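Local atomic coordinates of phospholipase C-beta (PLC-beta) (Sepia officinalis, PDB entry 3QR0), a protein that belongs to the phospholipase C-beta family and joins PH, EF-hand-like, TIM-barrel and C2 domains in one chain, with a calcium ion bound in the barrel. Residues R365-D373 against Y410-S421; I466-H474 against E512-P523. One frame throughout, in Å; residues are numbered along the deposited sequence.

Overall arrangement
Along the chain, strand 366-372 comes first and pairs with strand 412-418; interaction 1 thus closes a loop of 36 residues that holds helix 393-403. After helix 422-436 the chain reaches strand 466-469, where interaction 2 opens; it closes at 512-523, across a link that includes helix 488-501 and an unmodelled gap. The two loops follow one another, neither enclosing nor crossing the other. They join edge to edge through strand 412-418, whose far edge pairs with strand 466-469, probably by hydrogen bonds such as Leu467 N to Val412 O. Interaction 1 lies within the X half of the TIM barrel and carries three of the four calcium-binding residues, while interaction 2 ties that half to the Y half.

Interaction 1. Residues R365-D373 against Y410-S421; sequences RCLELDCWD and YPVILSFENHCS. With CA (calcium ion), chain B.
The calcium site of the TIM barrel draws three of its four residues from two neighbouring parallel strands, Glu368 and Asp370 on one, Glu417 on the other. Glu368 OE2 and Glu417 OE1 each lie 2.4 Å from the calcium ion, which Asp370 grips with both oxygens; Asn339 and two waters complete the shell. The metal probably offsets the crowding of like charges, Asp370 OD1 lying 3.4 Å from Glu417 OE1. A second shell fixes the carboxylates: Arg570 bridges to Glu368, Tyr341 bonds Asp370 and Thr503 bonds Glu417. His419 NE2 also donates to Glu417 OE2 at 2.7 Å, on the lone pair turned away from OE1. With CG anti to the carbonyl carbon in both (chi1 -61° and -57°), Trp372 and His419 run side by side and the same way in an offset stack, centroids of the Trp372 six-membered ring and the His419 ring 3.8 Å apart, planes at 6°. The other sheet face is largely apolar, with Leu367 CD1 3.7 Å from Leu414 CD2 and Cys371 SG oblique to the Phe416 ring. At the strand starts Arg365 NH1 reaches Tyr410 O (3.0 Å) in its guanidinium plane, Val412 CG2 over one face; NH1 also bonds Ala404 O. Beyond the far ends Asp373 OD1 accepts from Ser421 N at 2.9 Å, just before helix 422-436. That helix and helix 393-403 cover that face; strand 412-418 runs between strands 366-372 and 466-469.

Interaction 2. Residues I466-H474 against E512-P523; sequences ILIKNKKMH and EEMSALVNYIQP
Lys472 has the most surface buried here, its chain laid over the type I turn from Ser515 to Val518. Bends at chi3 and chi4 (82° and 72°) fold its tip back, so that NZ lies 2.8 Å from Ser515 O and 2.8 Å from Val518 O, at the two ends of the turn. Both bonds come from above the carbonyl planes, not on a lone pair; the Val518 N-H meets Ser515 O from the opposite face, so that one oxygen is gripped twice. On the way, Lys472 CG passes Val518 CB at 3.7 Å, the two side chains running in opposite directions, and the Gln522 side chain lies across CD. Next door, Met473 N donates to Ser515 OG (2.8 Å), fastening the chain to the helix.

Ile468 fills the inner end. Its CG1 branch lies alongside Leu517, 4.0 Å from Leu517 CB, while CG2 meets Met514 CE at 4.1 Å, the two side chains at about a right angle. One water takes the Ile468 N-H and lies close to Leu517 O; a second takes the N-H groups of Asn519 and Ile521 beside Ile468 O.

Pro523 presses its ring on the backbone of Asn470, with CD 3.1 Å from Asn470 O, and Pro523 CG lies 4.0 Å from Lys469 CG. Asn470 N is buried without a partner in the model. The NZ of Lys469 bonds Ser415, and Met541 of strand 540-545 packs on Lys469 and Pro523.

Residues 466-474 and 512-523 are thus joined by side-chain packing, three direct hydrogen bonds, bridging waters and a CA-H...O contact from Lys469 CA to Ile521 O, at the junction where the X and Y halves of the phospholipase C TIM barrel come together.

Interaction 1. Residues R365-D373 against Y410-S421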
loop_
_atom_site.group_PDB
_atom_site.type_symbol
_atom_site.label_atom_id
_atom_site.label_comp_id
_atom_site.label_asym_id
_atom_site.label_seq_id
_atom_site.Cartn_x
_atom_site.Cartn_y
_atom_site.Cartn_z
ATOM N N ARG A 365 7.980 8.893 0.077
ATOM C CA ARG A 365 8.440 10.274 -0.160
ATOM C C ARG A 365 9.863 10.559 0.324
ATOM O O ARG A 365 10.467 11.546 -0.094
ATOM C CB ARG A 365 7.491 11.284 0.503
ATOM C CG ARG A 365 6.040 11.233 0.009
ATOM C CD ARG A 365 5.889 11.745 -1.427
ATOM N NE ARG A 365 6.116 10.674 -2.384
ATOM C CZ ARG A 365 6.346 10.827 -3.683
ATOM N NH1 ARG A 365 6.380 12.028 -4.252
ATOM N NH2 ARG A 365 6.543 9.745 -4.424
ATOM N N CYS A 366 10.393 9.730 1.212
ATOM C CA CYS A 366 11.699 9.993 1.803
ATOM C C CYS A 366 12.613 8.802 1.559
ATOM O O CYS A 366 12.290 7.673 1.939
ATOM C CB CYS A 366 11.579 10.286 3.298
ATOM S SG CYS A 366 13.164 10.714 4.114
ATOM N N LEU A 367 13.743 9.074 0.918
ATOM C CA LEU A 367 14.670 8.047 0.466
ATOM C C LEU A 367 16.039 8.301 1.057
ATOM O O LEU A 367 16.337 9.419 1.496
ATOM C CB LEU A 367 14.797 8.078 -1.058
ATOM C CG LEU A 367 13.527 8.253 -1.882
ATOM C CD1 LEU A 367 13.897 8.451 -3.351
ATOM C CD2 LEU A 367 12.590 7.073 -1.712
ATOM N N GLU A 368 16.880 7.273 1.044
ATOM C CA GLU A 368 18.240 7.401 1.530
ATOM C C GLU A 368 19.259 7.058 0.446
ATOM O O GLU A 368 19.095 6.084 -0.293
ATOM C CB GLU A 368 18.447 6.507 2.742
ATOM C CG GLU A 368 19.801 6.688 3.420
ATOM C CD GLU A 368 19.875 5.994 4.758
ATOM O OE1 GLU A 368 18.900 5.305 5.119
ATOM O OE2 GLU A 368 20.908 6.123 5.449
ATOM N N LEU A 369 20.301 7.878 0.366
ATOM C CA LEU A 369 21.402 7.688 -0.566
ATOM C C LEU A 369 22.697 7.741 0.241
ATOM O O LEU A 369 23.048 8.793 0.789
ATOM C CB LEU A 369 21.403 8.786 -1.641
ATOM C CG LEU A 369 20.255 8.869 -2.666
ATOM C CD1 LEU A 369 18.918 9.282 -2.041
ATOM C CD2 LEU A 369 20.612 9.848 -3.784
ATOM N N ASP A 370 23.380 6.599 0.335
ATOM C CA ASP A 370 24.680 6.500 1.003
ATOM C C ASP A 370 25.763 6.712 -0.041
ATOM O O ASP A 370 26.050 5.808 -0.836
ATOM C CB ASP A 370 24.876 5.117 1.640
ATOM C CG ASP A 370 24.031 4.901 2.880
ATOM O OD1 ASP A 370 23.155 5.732 3.203
ATOM O OD2 ASP A 370 24.228 3.862 3.543
ATOM N N CYS A 371 26.383 7.891 -0.020
ATOM C CA CYS A 371 27.316 8.292 -1.072
ATOM C C CYS A 371 28.776 8.079 -0.665
ATOM O O CYS A 371 29.197 8.518 0.403
ATOM C CB CYS A 371 27.079 9.755 -1.446
ATOM S SG CYS A 371 25.350 10.108 -1.838
ATOM N N TRP A 372 29.532 7.405 -1.531
ATOM C CA TRP A 372 30.954 7.124 -1.309
ATOM C C TRP A 372 31.771 7.478 -2.556
ATOM O O TRP A 372 31.233 7.549 -3.669
ATOM C CB TRP A 372 31.155 5.640 -0.955
ATOM C CG TRP A 372 30.433 5.216 0.301
ATOM C CD1 TRP A 372 29.127 4.838 0.407
ATOM C CD2 TRP A 372 30.983 5.134 1.624
ATOM N NE1 TRP A 372 28.829 4.519 1.713
ATOM C CE2 TRP A 372 29.950 4.700 2.481
ATOM C CE3 TRP A 372 32.250 5.382 2.165
ATOM C CZ2 TRP A 372 30.141 4.519 3.856
ATOM C CZ3 TRP A 372 32.441 5.202 3.534
ATOM C CH2 TRP A 372 31.390 4.771 4.361
ATOM N N ASP A 373 33.071 7.697 -2.363
ATOM C CA ASP A 373 33.978 7.960 -3.480
ATOM C C ASP A 373 34.094 6.712 -4.343
ATOM O O ASP A 373 34.361 5.636 -3.828
ATOM C CB ASP A 373 35.383 8.340 -2.984
ATOM C CG ASP A 373 35.467 9.764 -2.448
ATOM O OD1 ASP A 373 34.503 10.543 -2.601
ATOM O OD2 ASP A 373 36.517 10.110 -1.867
ATOM N N TYR A 410 3.312 15.263 -4.033
ATOM C CA TYR A 410 3.788 15.873 -2.782
ATOM C C TYR A 410 5.292 15.651 -2.555
ATOM O O TYR A 410 5.869 14.728 -3.115
ATOM C CB TYR A 410 2.865 15.450 -1.623
ATOM C CG TYR A 410 1.541 16.175 -1.768
ATOM C CD1 TYR A 410 1.377 17.450 -1.245
ATOM C CD2 TYR A 410 0.497 15.636 -2.519
ATOM C CE1 TYR A 410 0.197 18.156 -1.416
ATOM C CE2 TYR A 410 -0.696 16.339 -2.699
ATOM C CZ TYR A 410 -0.838 17.602 -2.141
ATOM O OH TYR A 410 -2.002 18.328 -2.300
ATOM N N PRO A 411 5.940 16.532 -1.771
ATOM C CA PRO A 411 7.403 16.630 -1.843
ATOM C C PRO A 411 8.186 15.382 -1.434
ATOM O O PRO A 411 7.730 14.581 -0.609
ATOM C CB PRO A 411 7.742 17.810 -0.917
ATOM C CG PRO A 411 6.533 18.036 -0.085
ATOM C CD PRO A 411 5.358 17.544 -0.866
ATOM N N VAL A 412 9.365 15.246 -2.026
ATOM C CA VAL A 412 10.263 14.144 -1.748
ATOM C C VAL A 412 11.437 14.684 -0.951
ATOM O O VAL A 412 11.900 15.792 -1.194
ATOM C CB VAL A 412 10.733 13.470 -3.053
ATOM C CG1 VAL A 412 11.965 12.576 -2.818
ATOM C CG2 VAL A 412 9.586 12.672 -3.663
ATOM N N ILE A 413 11.886 13.912 0.029
ATOM C CA ILE A 413 13.054 14.269 0.825
ATOM C C ILE A 413 14.125 13.208 0.594
ATOM O O ILE A 413 13.871 12.014 0.746
ATOM C CB ILE A 413 12.706 14.357 2.329
ATOM C CG1 ILE A 413 11.672 15.461 2.578
ATOM C CG2 ILE A 413 13.966 14.635 3.148
ATOM C CD1 ILE A 413 10.939 15.354 3.936
ATOM N N LEU A 414 15.317 13.643 0.201
ATOM C CA LEU A 414 16.432 12.729 -0.006
ATOM C C LEU A 414 17.400 12.846 1.157
ATOM O O LEU A 414 17.996 13.897 1.377
ATOM C CB LEU A 414 17.151 13.030 -1.317
ATOM C CG LEU A 414 16.283 13.036 -2.578
ATOM C CD1 LEU A 414 17.146 13.304 -3.799
ATOM C CD2 LEU A 414 15.525 11.726 -2.733
ATOM N N SER A 415 17.536 11.758 1.905
ATOM C CA SER A 415 18.444 11.689 3.038
ATOM C C SER A 415 19.812 11.237 2.535
ATOM O O SER A 415 19.998 10.069 2.171
ATOM C CB SER A 415 17.897 10.725 4.101
ATOM O OG SER A 415 18.792 10.602 5.196
ATOM N N PHE A 416 20.751 12.181 2.486
ATOM C CA PHE A 416 22.127 11.906 2.093
ATOM C C PHE A 416 22.956 11.498 3.309
ATOM O O PHE A 416 23.030 12.226 4.295
ATOM C CB PHE A 416 22.772 13.137 1.447
ATOM C CG PHE A 416 22.416 13.330 -0.005
ATOM C CD1 PHE A 416 23.405 13.351 -0.977
ATOM C CD2 PHE A 416 21.094 13.495 -0.399
ATOM C CE1 PHE A 416 23.078 13.535 -2.327
ATOM C CE2 PHE A 416 20.759 13.674 -1.738
ATOM C CZ PHE A 416 21.753 13.697 -2.702
ATOM N N GLU A 417 23.569 10.327 3.235
ATOM C CA GLU A 417 24.631 9.962 4.158
ATOM C C GLU A 417 25.907 10.126 3.344
ATOM O O GLU A 417 26.242 9.288 2.509
ATOM C CB GLU A 417 24.454 8.535 4.658
ATOM C CG GLU A 417 25.314 8.190 5.846
ATOM C CD GLU A 417 25.315 6.702 6.137
ATOM O OE1 GLU A 417 24.224 6.138 6.362
ATOM O OE2 GLU A 417 26.408 6.101 6.134
ATOM N N ASN A 418 26.593 11.238 3.577
ATOM C CA ASN A 418 27.640 11.713 2.682
ATOM C C ASN A 418 29.038 11.337 3.170
ATOM O O ASN A 418 29.473 11.794 4.220
ATOM C CB ASN A 418 27.505 13.232 2.576
ATOM C CG ASN A 418 28.174 13.802 1.355
ATOM O OD1 ASN A 418 29.090 13.205 0.785
ATOM N ND2 ASN A 418 27.730 14.991 0.951
ATOM N N HIS A 419 29.739 10.501 2.407
ATOM C CA HIS A 419 31.115 10.124 2.746
ATOM C C HIS A 419 32.120 10.554 1.680
ATOM O O HIS A 419 33.268 10.124 1.704
ATOM C CB HIS A 419 31.210 8.614 2.971
ATOM C CG HIS A 419 30.282 8.113 4.026
ATOM N ND1 HIS A 419 30.622 8.089 5.360
ATOM C CD2 HIS A 419 29.013 7.648 3.950
ATOM C CE1 HIS A 419 29.605 7.620 6.061
ATOM N NE2 HIS A 419 28.617 7.343 5.229
ATOM N N CYS A 420 31.695 11.413 0.759
ATOM C CA CYS A 420 32.524 11.754 -0.393
ATOM C C CYS A 420 33.547 12.845 -0.092
ATOM O O CYS A 420 33.326 13.706 0.756
ATOM C CB CYS A 420 31.649 12.199 -1.566
ATOM S SG CYS A 420 30.779 10.855 -2.360
ATOM N N SER A 421 34.666 12.792 -0.807
ATOM C CA SER A 421 35.641 13.877 -0.806
ATOM C C SER A 421 35.012 15.106 -1.449
ATOM O O SER A 421 33.974 15.008 -2.109
ATOM C CB SER A 421 36.882 13.469 -1.594
ATOM O OG SER A 421 36.545 13.203 -2.949
HETATM CA CA CA B . 22.701 4.573 5.431
HETATM O O HOH W 1 20.806 9.109 5.686
HETATM O O HOH W 2 34.093 7.966 0.350
HETATM O O HOH W 3 23.976 2.803 6.565
HETATM O O HOH W 4 21.672 3.896 7.533
#

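Interaction 2. Residues I466-H474 against E512-P523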
loop_
_atom_site.group_PDB
_atom_site.type_symbol
_atom_site.label_atom_id
_atom_site.label_comp_id
_atom_site.label_asym_id
_atom_site.label_seq_id
_atom_site.Cartn_x
_atom_site.Cartn_y
_atom_site.Cartn_z
ATOM N N ILE A 466 11.863 18.408 -4.661
ATOM C CA ILE A 466 12.770 17.461 -4.028
ATOM C C ILE A 466 13.644 18.249 -3.063
ATOM O O ILE A 466 14.290 19.227 -3.458
ATOM C CB ILE A 466 13.654 16.752 -5.073
ATOM C CG1 ILE A 466 12.799 15.827 -5.947
ATOM C CG2 ILE A 466 14.778 15.950 -4.386
ATOM C CD1 ILE A 466 13.450 15.456 -7.271
ATOM N N LEU A 467 13.622 17.851 -1.792
ATOM C CA LEU A 467 14.425 18.496 -0.759
ATOM C C LEU A 467 15.623 17.631 -0.410
ATOM O O LEU A 467 15.523 16.398 -0.375
ATOM C CB LEU A 467 13.596 18.768 0.497
ATOM C CG LEU A 467 12.606 19.925 0.370
ATOM C CD1 LEU A 467 11.334 19.446 -0.296
ATOM C CD2 LEU A 467 12.303 20.535 1.741
ATOM N N ILE A 468 16.753 18.286 -0.165
ATOM C CA ILE A 468 17.991 17.602 0.165
ATOM C C ILE A 468 18.274 17.722 1.649
ATOM O O ILE A 468 18.382 18.829 2.174
ATOM C CB ILE A 468 19.209 18.194 -0.584
ATOM C CG1 ILE A 468 18.957 18.233 -2.094
ATOM C CG2 ILE A 468 20.463 17.374 -0.272
ATOM C CD1 ILE A 468 18.660 16.884 -2.705
ATOM N N LYS A 469 18.406 16.571 2.304
ATOM C CA LYS A 469 18.825 16.491 3.697
ATOM C C LYS A 469 20.296 16.081 3.721
ATOM O O LYS A 469 20.645 14.941 3.403
ATOM C CB LYS A 469 17.961 15.485 4.460
ATOM C CG LYS A 469 18.464 15.123 5.857
ATOM C CD LYS A 469 17.670 13.965 6.445
ATOM C CE LYS A 469 18.423 13.270 7.573
ATOM N NZ LYS A 469 19.726 12.666 7.130
ATOM N N ASN A 470 21.146 17.034 4.087
ATOM C CA ASN A 470 22.588 16.841 4.149
ATOM C C ASN A 470 23.159 17.839 5.139
ATOM O O ASN A 470 22.576 18.905 5.352
ATOM C CB ASN A 470 23.208 17.054 2.766
ATOM C CG ASN A 470 24.659 16.604 2.688
ATOM O OD1 ASN A 470 24.947 15.478 2.286
ATOM N ND2 ASN A 470 25.581 17.487 3.064
ATOM N N LYS A 471 24.290 17.495 5.748
ATOM C CA LYS A 471 24.979 18.420 6.642
ATOM C C LYS A 471 25.223 19.734 5.907
ATOM O O LYS A 471 25.465 19.735 4.696
ATOM C CB LYS A 471 26.314 17.839 7.115
ATOM C CG LYS A 471 26.185 16.659 8.072
ATOM C CD LYS A 471 27.481 15.851 8.160
ATOM C CE LYS A 471 28.598 16.620 8.844
ATOM N NZ LYS A 471 29.779 15.734 9.113
ATOM N N LYS A 472 25.117 20.843 6.632
ATOM C CA LYS A 472 25.505 22.143 6.101
ATOM C C LYS A 472 26.924 22.437 6.559
ATOM O O LYS A 472 27.486 21.690 7.365
ATOM C CB LYS A 472 24.533 23.242 6.540
ATOM C CG LYS A 472 23.216 23.221 5.763
ATOM C CD LYS A 472 22.360 24.464 6.007
ATOM C CE LYS A 472 22.794 25.646 5.153
ATOM N NZ LYS A 472 22.440 25.487 3.714
ATOM N N MET A 473 27.511 23.509 6.033
ATOM C CA MET A 473 28.897 23.851 6.349
ATOM C C MET A 473 29.083 24.139 7.838
ATOM O O MET A 473 28.264 24.822 8.462
ATOM C CB MET A 473 29.380 25.033 5.505
ATOM C CG MET A 473 29.630 24.666 4.047
ATOM S SD MET A 473 31.097 25.447 3.369
ATOM C CE MET A 473 32.383 24.636 4.324
ATOM N N HIS A 474 30.177 23.608 8.380
ATOM C CA HIS A 474 30.442 23.592 9.822
ATOM C C HIS A 474 30.425 24.990 10.441
ATOM O O HIS A 474 31.350 25.779 10.250
ATOM C CB HIS A 474 31.794 22.908 10.081
ATOM C CG HIS A 474 32.051 22.592 11.521
ATOM N ND1 HIS A 474 32.490 23.536 12.426
ATOM C CD2 HIS A 474 31.943 21.431 12.211
ATOM C CE1 HIS A 474 32.635 22.973 13.612
ATOM N NE2 HIS A 474 32.309 21.697 13.509
ATOM N N GLU A 512 30.744 23.105 0.084
ATOM C CA GLU A 512 29.842 24.247 -0.061
ATOM C C GLU A 512 28.739 23.997 -1.100
ATOM O O GLU A 512 27.613 24.455 -0.919
ATOM C CB GLU A 512 30.628 25.524 -0.390
ATOM C CG GLU A 512 29.772 26.794 -0.386
ATOM C CD GLU A 512 30.549 28.044 0.003
ATOM O OE1 GLU A 512 31.746 28.158 -0.346
ATOM O OE2 GLU A 512 29.956 28.924 0.663
ATOM N N GLU A 513 29.049 23.255 -2.163
ATOM C CA GLU A 513 28.053 22.958 -3.207
ATOM C C GLU A 513 26.917 22.066 -2.703
ATOM O O GLU A 513 25.779 22.208 -3.151
ATOM C CB GLU A 513 28.692 22.299 -4.436
ATOM C CG GLU A 513 29.559 23.221 -5.283
ATOM C CD GLU A 513 30.999 23.306 -4.808
ATOM O OE1 GLU A 513 31.825 23.865 -5.562
ATOM O OE2 GLU A 513 31.312 22.823 -3.694
ATOM N N MET A 514 27.227 21.139 -1.796
ATOM C CA MET A 514 26.193 20.291 -1.193
ATOM C C MET A 514 25.452 21.056 -0.108
ATOM O O MET A 514 24.227 21.034 -0.063
ATOM C CB MET A 514 26.777 18.998 -0.610
ATOM C CG MET A 514 26.979 17.884 -1.631
ATOM S SD MET A 514 25.493 17.468 -2.568
ATOM C CE MET A 514 24.395 16.941 -1.250
ATOM N N SER A 515 26.200 21.728 0.760
ATOM C CA SER A 515 25.616 22.595 1.780
ATOM C C SER A 515 24.575 23.552 1.183
ATOM O O SER A 515 23.495 23.723 1.749
ATOM C CB SER A 515 26.716 23.382 2.491
ATOM O OG SER A 515 26.215 24.068 3.622
ATOM N N ALA A 516 24.901 24.140 0.028
ATOM C CA ALA A 516 24.041 25.120 -0.653
ATOM C C ALA A 516 22.650 24.603 -1.012
ATOM O O ALA A 516 21.712 25.385 -1.125
ATOM C CB ALA A 516 24.737 25.646 -1.921
ATOM N N LEU A 517 22.514 23.294 -1.198
ATOM C CA LEU A 517 21.225 22.701 -1.562
ATOM C C LEU A 517 20.314 22.430 -0.355
ATOM O O LEU A 517 19.144 22.094 -0.531
ATOM C CB LEU A 517 21.446 21.401 -2.335
ATOM C CG LEU A 517 22.355 21.491 -3.565
ATOM C CD1 LEU A 517 22.520 20.125 -4.187
ATOM C CD2 LEU A 517 21.819 22.493 -4.590
ATOM N N VAL A 518 20.847 22.575 0.859
ATOM C CA VAL A 518 20.099 22.272 2.081
ATOM C C VAL A 518 19.412 23.526 2.603
ATOM O O VAL A 518 20.000 24.606 2.612
ATOM C CB VAL A 518 21.021 21.690 3.176
ATOM C CG1 VAL A 518 20.219 21.316 4.415
ATOM C CG2 VAL A 518 21.781 20.475 2.641
ATOM N N ASN A 519 18.159 23.381 3.024
ATOM C CA ASN A 519 17.414 24.508 3.591
ATOM C C ASN A 519 16.471 24.082 4.715
ATOM O O ASN A 519 16.800 24.265 5.882
ATOM C CB ASN A 519 16.679 25.308 2.499
ATOM C CG ASN A 519 16.130 24.430 1.387
ATOM O OD1 ASN A 519 15.237 23.622 1.610
ATOM N ND2 ASN A 519 16.659 24.597 0.177
ATOM N N TYR A 520 15.320 23.506 4.372
ATOM C CA TYR A 520 14.293 23.216 5.378
ATOM C C TYR A 520 14.532 21.925 6.149
ATOM O O TYR A 520 13.961 21.735 7.225
ATOM C CB TYR A 520 12.902 23.184 4.734
ATOM C CG TYR A 520 12.502 24.536 4.207
ATOM C CD1 TYR A 520 12.235 25.585 5.078
ATOM C CD2 TYR A 520 12.418 24.774 2.837
ATOM C CE1 TYR A 520 11.887 26.833 4.606
ATOM C CE2 TYR A 520 12.068 26.014 2.352
ATOM C CZ TYR A 520 11.805 27.045 3.239
ATOM O OH TYR A 520 11.456 28.282 2.760
ATOM N N ILE A 521 15.362 21.039 5.605
ATOM C CA ILE A 521 15.607 19.749 6.234
ATOM C C ILE A 521 17.073 19.657 6.599
ATOM O O ILE A 521 17.825 18.884 6.004
ATOM C CB ILE A 521 15.207 18.556 5.324
ATOM C CG1 ILE A 521 13.890 18.828 4.589
ATOM C CG2 ILE A 521 15.100 17.284 6.158
ATOM C CD1 ILE A 521 12.686 19.008 5.490
ATOM N N GLN A 522 17.479 20.456 7.579
ATOM C CA GLN A 522 18.873 20.520 7.979
ATOM C C GLN A 522 19.142 19.566 9.136
ATOM O O GLN A 522 18.662 19.791 10.240
ATOM C CB GLN A 522 19.261 21.945 8.380
ATOM C CG GLN A 522 20.739 22.096 8.642
ATOM C CD GLN A 522 21.112 23.462 9.168
ATOM O OE1 GLN A 522 20.373 24.438 8.997
ATOM N NE2 GLN A 522 22.275 23.541 9.813
ATOM N N PRO A 523 19.927 18.502 8.891
ATOM C CA PRO A 523 20.233 17.564 9.964
ATOM C C PRO A 523 21.282 18.126 10.910
ATOM O O PRO A 523 22.342 18.555 10.462
ATOM C CB PRO A 523 20.776 16.341 9.220
ATOM C CG PRO A 523 21.360 16.887 7.965
ATOM C CD PRO A 523 20.672 18.193 7.660
HETATM O O HOH W 5 16.643 21.017 2.846
HETATM O O HOH W 6 16.636 21.159 -0.317
HETATM O O HOH W 7 23.819 20.661 9.271
HETATM O O HOH W 8 25.458 26.637 2.851
#